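Local coordinates for Phosphoglucomutase/phosphomannomutase family protein (Burkholderia thailandensis, PDB 3UW2) that probably shifts a phosphate group within a sugar phosphate, as a metal-dependent member of the phosphohexose mutase family, at residues A[290-293]-A[294-297]; A[236-239]-A[240-243]; A[378-381]-A[382-385]. One frame throughout, in Å; residues are numbered along the deposited sequence.

Contact 1. Residues A[290-293]-A[294-297]; sequences AEEV and LSRN
R296 and E292, one turn apart on helix 282-296, form a side-on salt bridge near the helix C-terminus. The R296 chain can be followed outward. CB passes 3.9 Å from V293 O. CD lies 3.7 Å from E292 OE2. A bend at chi3 (-67°) then brings the guanidinium back over the preceding turn. NE donates to E292 OE2 at 2.7 Å and NH2 donates to E292 OE1 at 2.7 Å, both bonds nearly straight. Each carboxylate oxygen uses its syn lone pair, and the two planes are only 18° apart. E292 meets this grip by a bend at chi2 (-70°). NH2 also bridges to D356, which takes a hydrogen bond from N297 ND2 as well.

Side chains and backbone both bind carbonyls near the end of the helix. S295 OG donates to E292 O at 2.7 Å. V293 O accepts R296 N and N297 ND2, each at 3.0 Å, from opposite faces of its carbonyl plane. On the buried side L294 CD1 packs 4.3 Å from A290 CB.

The paired bonds hold guanidinium and carboxylate nearly coplanar and fix their rotation. R370 lies close to R296, and the carboxylates of E292 and D356 probably offset the two positive charges.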
loop_
_atom_site.group_PDB
_atom_site.type_symbol
_atom_site.label_atom_id
_atom_site.label_comp_id
_atom_site.label_asym_id
_atom_site.label_seq_id
_atom_site.Cartn_x
_atom_site.Cartn_y
_atom_site.Cartn_z
ATOM N N ALA A 290 -12.453 8.716 7.491
ATOM C CA ALA A 290 -13.708 8.033 7.793
ATOM C C ALA A 290 -14.704 9.081 8.253
ATOM O O ALA A 290 -15.885 9.001 7.924
ATOM C CB ALA A 290 -13.493 7.017 8.946
ATOM N N GLU A 291 -14.269 10.020 9.086
ATOM C CA GLU A 291 -15.199 11.026 9.533
ATOM C C GLU A 291 -15.783 11.783 8.334
ATOM O O GLU A 291 -17.003 11.943 8.220
ATOM C CB GLU A 291 -14.532 11.965 10.538
ATOM C CG GLU A 291 -15.276 13.275 10.816
ATOM C CD GLU A 291 -14.570 14.103 11.909
ATOM O OE1 GLU A 291 -13.307 14.213 11.904
ATOM O OE2 GLU A 291 -15.291 14.622 12.785
ATOM N N GLU A 292 -14.938 12.265 7.457
ATOM C CA GLU A 292 -15.434 13.024 6.301
ATOM C C GLU A 292 -16.308 12.124 5.348
ATOM O O GLU A 292 -17.402 12.515 4.912
ATOM C CB GLU A 292 -14.236 13.622 5.555
ATOM C CG GLU A 292 -14.630 14.663 4.508
ATOM C CD GLU A 292 -15.333 14.075 3.292
ATOM O OE1 GLU A 292 -14.957 12.961 2.863
ATOM O OE2 GLU A 292 -16.293 14.717 2.776
ATOM N N VAL A 293 -15.837 10.902 5.063
ATOM C CA VAL A 293 -16.590 9.980 4.188
ATOM C C VAL A 293 -17.942 9.637 4.800
ATOM O O VAL A 293 -18.954 9.674 4.119
ATOM C CB VAL A 293 -15.734 8.721 3.877
ATOM C CG1 VAL A 293 -16.512 7.534 3.260
ATOM C CG2 VAL A 293 -14.541 9.118 3.038
ATOM N N LEU A 294 -17.959 9.301 6.090
ATOM C CA LEU A 294 -19.210 8.925 6.725
ATOM C C LEU A 294 -20.241 10.074 6.804
ATOM O O LEU A 294 -21.474 9.845 6.786
ATOM C CB LEU A 294 -18.945 8.338 8.117
ATOM C CG LEU A 294 -18.293 6.947 8.030
ATOM C CD1 LEU A 294 -17.789 6.663 9.467
ATOM C CD2 LEU A 294 -19.339 5.894 7.559
ATOM N N SER A 295 -19.745 11.307 6.835
ATOM C CA SER A 295 -20.597 12.458 6.823
ATOM C C SER A 295 -21.406 12.467 5.550
ATOM O O SER A 295 -22.497 12.921 5.589
ATOM C CB SER A 295 -19.750 13.755 6.944
ATOM O OG SER A 295 -19.351 14.196 5.659
ATOM N N ARG A 296 -20.916 11.890 4.441
ATOM C CA ARG A 296 -21.690 11.764 3.180
ATOM C C ARG A 296 -22.271 10.357 2.898
ATOM O O ARG A 296 -22.975 10.178 1.918
ATOM C CB ARG A 296 -20.870 12.255 1.930
ATOM C CG ARG A 296 -20.505 13.780 1.988
ATOM C CD ARG A 296 -19.501 14.238 0.897
ATOM N NE ARG A 296 -18.169 13.645 1.089
ATOM C CZ ARG A 296 -17.714 12.537 0.493
ATOM N NH1 ARG A 296 -18.481 11.866 -0.378
ATOM N NH2 ARG A 296 -16.509 12.084 0.792
ATOM N N ASN A 297 -21.943 9.377 3.742
ATOM C CA ASN A 297 -22.339 8.003 3.528
ATOM C C ASN A 297 -22.769 7.414 4.880
ATOM O O ASN A 297 -22.048 6.563 5.420
ATOM C CB ASN A 297 -21.122 7.188 3.017
ATOM C CG ASN A 297 -20.699 7.575 1.611
ATOM O OD1 ASN A 297 -21.265 7.056 0.663
ATOM N ND2 ASN A 297 -19.744 8.530 1.470
#

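Contact 2. Residues A[236-239]-A[240-243]; sequences HPDP and AHPE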
loop_
_atom_site.group_PDB
_atom_site.type_symbol
_atom_site.label_atom_id
_atom_site.label_comp_id
_atom_site.label_asym_id
_atom_site.label_seq_id
_atom_site.Cartn_x
_atom_site.Cartn_y
_atom_site.Cartn_z
ATOM N N HIS A 236 16.493 5.938 1.066
ATOM C CA HIS A 236 15.489 5.110 0.363
ATOM C C HIS A 236 14.081 5.672 0.509
ATOM O O HIS A 236 13.734 6.235 1.552
ATOM C CB HIS A 236 15.571 3.637 0.766
ATOM C CG HIS A 236 16.870 2.979 0.342
ATOM N ND1 HIS A 236 17.163 1.696 0.616
ATOM C CD2 HIS A 236 17.982 3.498 -0.355
ATOM C CE1 HIS A 236 18.385 1.394 0.128
ATOM N NE2 HIS A 236 18.873 2.492 -0.485
ATOM N N PRO A 237 13.264 5.533 -0.536
ATOM C CA PRO A 237 11.912 6.049 -0.437
ATOM C C PRO A 237 11.045 5.020 0.339
ATOM O O PRO A 237 10.290 4.207 -0.235
ATOM C CB PRO A 237 11.515 6.272 -1.926
ATOM C CG PRO A 237 12.268 5.205 -2.626
ATOM C CD PRO A 237 13.509 4.881 -1.844
ATOM N N ASP A 238 11.183 5.088 1.664
ATOM C CA ASP A 238 10.661 4.063 2.534
ATOM C C ASP A 238 10.218 4.745 3.848
ATOM O O ASP A 238 10.925 4.715 4.833
ATOM C CB ASP A 238 11.737 2.954 2.688
ATOM C CG ASP A 238 11.364 1.852 3.736
ATOM O OD1 ASP A 238 10.184 1.575 3.946
ATOM O OD2 ASP A 238 12.294 1.289 4.342
ATOM N N PRO A 239 9.060 5.436 3.809
ATOM C CA PRO A 239 8.541 6.209 4.909
ATOM C C PRO A 239 8.139 5.357 6.112
ATOM O O PRO A 239 7.913 5.904 7.169
ATOM C CB PRO A 239 7.353 6.967 4.288
ATOM C CG PRO A 239 6.998 6.227 3.037
ATOM C CD PRO A 239 8.268 5.617 2.578
ATOM N N ALA A 240 8.095 4.026 5.941
ATOM C CA ALA A 240 7.888 3.094 7.031
ATOM C C ALA A 240 9.022 3.117 8.059
ATOM O O ALA A 240 8.795 2.753 9.208
ATOM C CB ALA A 240 7.653 1.680 6.509
ATOM N N HIS A 241 10.229 3.564 7.668
ATOM C CA HIS A 241 11.296 3.786 8.666
ATOM C C HIS A 241 11.403 5.260 9.013
ATOM O O HIS A 241 11.686 6.075 8.142
ATOM C CB HIS A 241 12.651 3.246 8.184
ATOM C CG HIS A 241 12.741 1.732 8.140
ATOM N ND1 HIS A 241 12.471 1.017 7.018
ATOM C CD2 HIS A 241 13.100 0.803 9.127
ATOM C CE1 HIS A 241 12.632 -0.297 7.274
ATOM N NE2 HIS A 241 13.025 -0.427 8.565
ATOM N N PRO A 242 11.187 5.631 10.288
ATOM C CA PRO A 242 11.230 7.063 10.692
ATOM C C PRO A 242 12.538 7.818 10.343
ATOM O O PRO A 242 12.495 9.042 10.037
ATOM C CB PRO A 242 10.975 7.013 12.215
ATOM C CG PRO A 242 10.340 5.675 12.461
ATOM C CD PRO A 242 10.929 4.741 11.434
ATOM N N GLU A 243 13.661 7.104 10.275
ATOM C CA GLU A 243 14.928 7.703 9.794
ATOM C C GLU A 243 14.823 8.290 8.373
ATOM O O GLU A 243 15.616 9.178 8.033
ATOM C CB GLU A 243 16.069 6.685 9.782
ATOM C CG GLU A 243 16.379 6.059 11.154
ATOM C CD GLU A 243 15.387 4.953 11.556
ATOM O OE1 GLU A 243 14.668 4.378 10.684
ATOM O OE2 GLU A 243 15.316 4.671 12.776
#
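A type I beta turn from D238 to H241 is the core of this contact. It lies in the loop between strand 221-224 and helix 246-254. Its closing bond runs from H241 N to D238 O and is 3.1 Å long. P239 and A240 fill the two corner positions.

A second bond joins the same two residues through their side chains. H241 ND1 donates to D238 OD2 at 2.7 Å, with a bent angle of 147°. This is a histidine-carboxylate hydrogen bond. The carboxylate sits at the edge of the imidazole, near the ring plane. The ring, in contrast, reaches OD2 from above the carboxylate plane, and the two planes are 79° apart. D238 CG is anti to the backbone N (chi1 174°), which carries the carboxylate beside its own carbonyl carbon and brings OD2 to H241 ND1. The ring carbon H241 CE1 comes 3.4 Å from the same D238 OD2.

The turn belongs to the alpha/beta/alpha domain II region, close to the metal site. P239 touches D264, which binds the zinc ion together with D266 and D268. The P239 side chain is about 8 Å from the zinc ion itself.

The other carboxylate oxygen, D238 OD1, lies 3.6 Å from A240 CB. D238 O has a further donor in N244 ND2, just before helix 246-254. The D238 side chain is buried and also touches H131, while the H241 side is exposed.

Contact 3. Residues A[378-381]-A[382-385]; sequences VADP and SALL
D380 caps the start of helix 381-386 and meets its first turn with both side chain and backbone. D380 OD1 accepts from A383 N at 3.3 Å, a weak capping bond. D380 O accepts from L384 N, also at 3.3 Å and weak, though almost straight at 170°. With chi1 at -169° the D380 carboxylate extends away from its own N and lies alongside A383 and S382. There OD2 lies 3.5 Å from A383 CB, and OD1 lies 3.6 Å from S382 CB. Aspartate is a classic N-cap residue, and P381 in the first turn has no N-H that would need a partner.

The next bond along the helix is stronger: L385 N donates to P381 O at 3.0 Å. L385 CG lies 3.5 Å from P381 O.

Before the cap, V378 lies across L384 at about a right angle. V378 CG2 packs 4.0 Å from L384 CD2. This apolar touch joins the incoming loop to the helix.

Further out, the buried side of the helix start rests on other elements. P381, S382 and L385 touch I259 of strand 259-263, and P381, L384 and L385 touch L375 of helix 364-375. S382 OG is hydrogen-bonded to K275 N. V378 O accepts from R193, which also touches P381. The helix thus joins domain III to parts of the domain II region.

The chemistry is that of a helix N-terminus. Weak bonds to D380 take up the N-H groups of A383 and L384, and the negative carboxylate at this end probably interacts favourably with the helix dipole.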
loop_
_atom_site.group_PDB
_atom_site.type_symbol
_atom_site.label_atom_id
_atom_site.label_comp_id
_atom_site.label_asym_id
_atom_site.label_seq_id
_atom_site.Cartn_x
_atom_site.Cartn_y
_atom_site.Cartn_z
ATOM N N VAL A 378 -8.970 24.211 7.716
ATOM C CA VAL A 378 -8.652 24.713 9.072
ATOM C C VAL A 378 -7.404 25.584 9.022
ATOM O O VAL A 378 -6.630 25.509 8.078
ATOM C CB VAL A 378 -8.490 23.569 10.122
ATOM C CG1 VAL A 378 -9.791 22.750 10.249
ATOM C CG2 VAL A 378 -7.262 22.687 9.811
ATOM N N ALA A 379 -7.192 26.389 10.042
ATOM C CA ALA A 379 -6.090 27.346 9.968
ATOM C C ALA A 379 -4.844 26.630 10.426
ATOM O O ALA A 379 -3.743 26.965 9.992
ATOM C CB ALA A 379 -6.373 28.585 10.818
ATOM N N ASP A 380 -5.025 25.623 11.289
ATOM C CA ASP A 380 -3.885 24.890 11.808
ATOM C C ASP A 380 -4.010 23.424 11.536
ATOM O O ASP A 380 -4.565 22.707 12.357
ATOM C CB ASP A 380 -3.675 25.115 13.306
ATOM C CG ASP A 380 -2.349 24.577 13.772
ATOM O OD1 ASP A 380 -1.682 23.858 12.993
ATOM O OD2 ASP A 380 -1.959 24.885 14.905
ATOM N N PRO A 381 -3.493 22.957 10.368
ATOM C CA PRO A 381 -3.662 21.524 10.062
ATOM C C PRO A 381 -2.953 20.608 11.059
ATOM O O PRO A 381 -3.454 19.518 11.329
ATOM C CB PRO A 381 -3.011 21.357 8.652
ATOM C CG PRO A 381 -2.907 22.747 8.093
ATOM C CD PRO A 381 -2.913 23.722 9.245
ATOM N N SER A 382 -1.798 21.023 11.572
ATOM C CA SER A 382 -1.060 20.214 12.560
ATOM C C SER A 382 -1.869 19.983 13.882
ATOM O O SER A 382 -1.811 18.887 14.459
ATOM C CB SER A 382 0.327 20.831 12.856
ATOM O OG SER A 382 1.062 20.924 11.644
ATOM N N ALA A 383 -2.603 21.000 14.345
ATOM C CA ALA A 383 -3.461 20.865 15.560
ATOM C C ALA A 383 -4.587 19.840 15.275
ATOM O O ALA A 383 -4.852 18.953 16.094
ATOM C CB ALA A 383 -4.012 22.223 16.031
ATOM N N LEU A 384 -5.206 19.933 14.092
ATOM C CA LEU A 384 -6.229 18.961 13.645
ATOM C C LEU A 384 -5.677 17.543 13.642
ATOM O O LEU A 384 -6.283 16.639 14.195
ATOM C CB LEU A 384 -6.785 19.326 12.269
ATOM C CG LEU A 384 -7.974 18.503 11.707
ATOM C CD1 LEU A 384 -9.239 18.636 12.558
ATOM C CD2 LEU A 384 -8.296 18.851 10.272
ATOM N N LEU A 385 -4.490 17.338 13.081
ATOM C CA LEU A 385 -3.917 15.983 13.057
ATOM C C LEU A 385 -3.483 15.516 14.444
ATOM O O LEU A 385 -3.813 14.405 14.849
ATOM C CB LEU A 385 -2.688 15.922 12.130
ATOM C CG LEU A 385 -3.031 16.073 10.621
ATOM C CD1 LEU A 385 -1.754 16.418 9.877
ATOM C CD2 LEU A 385 -3.626 14.801 10.046
#

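How the contacts relate
Contacts 1 and 3 both lie in the domain III range, and their nearest atoms are about 6 Å apart. They treat opposite helix ends. Contact 1 finishes a helix with a strong charged pair and side-chain bonds to carbonyls. Contact 3 starts one with a weak capping bond to an aspartate. Helices 282-296 and 364-375 both touch contact 3. Helix 364-375 also touches contact 1, so it links the two. Contact 2 is in the domain II range, with its centre about 30 Å from that of contact 1. It holds a loop turn beside the zinc site, whereas the others are away from it. All three are partly buried, with both buried and exposed residues.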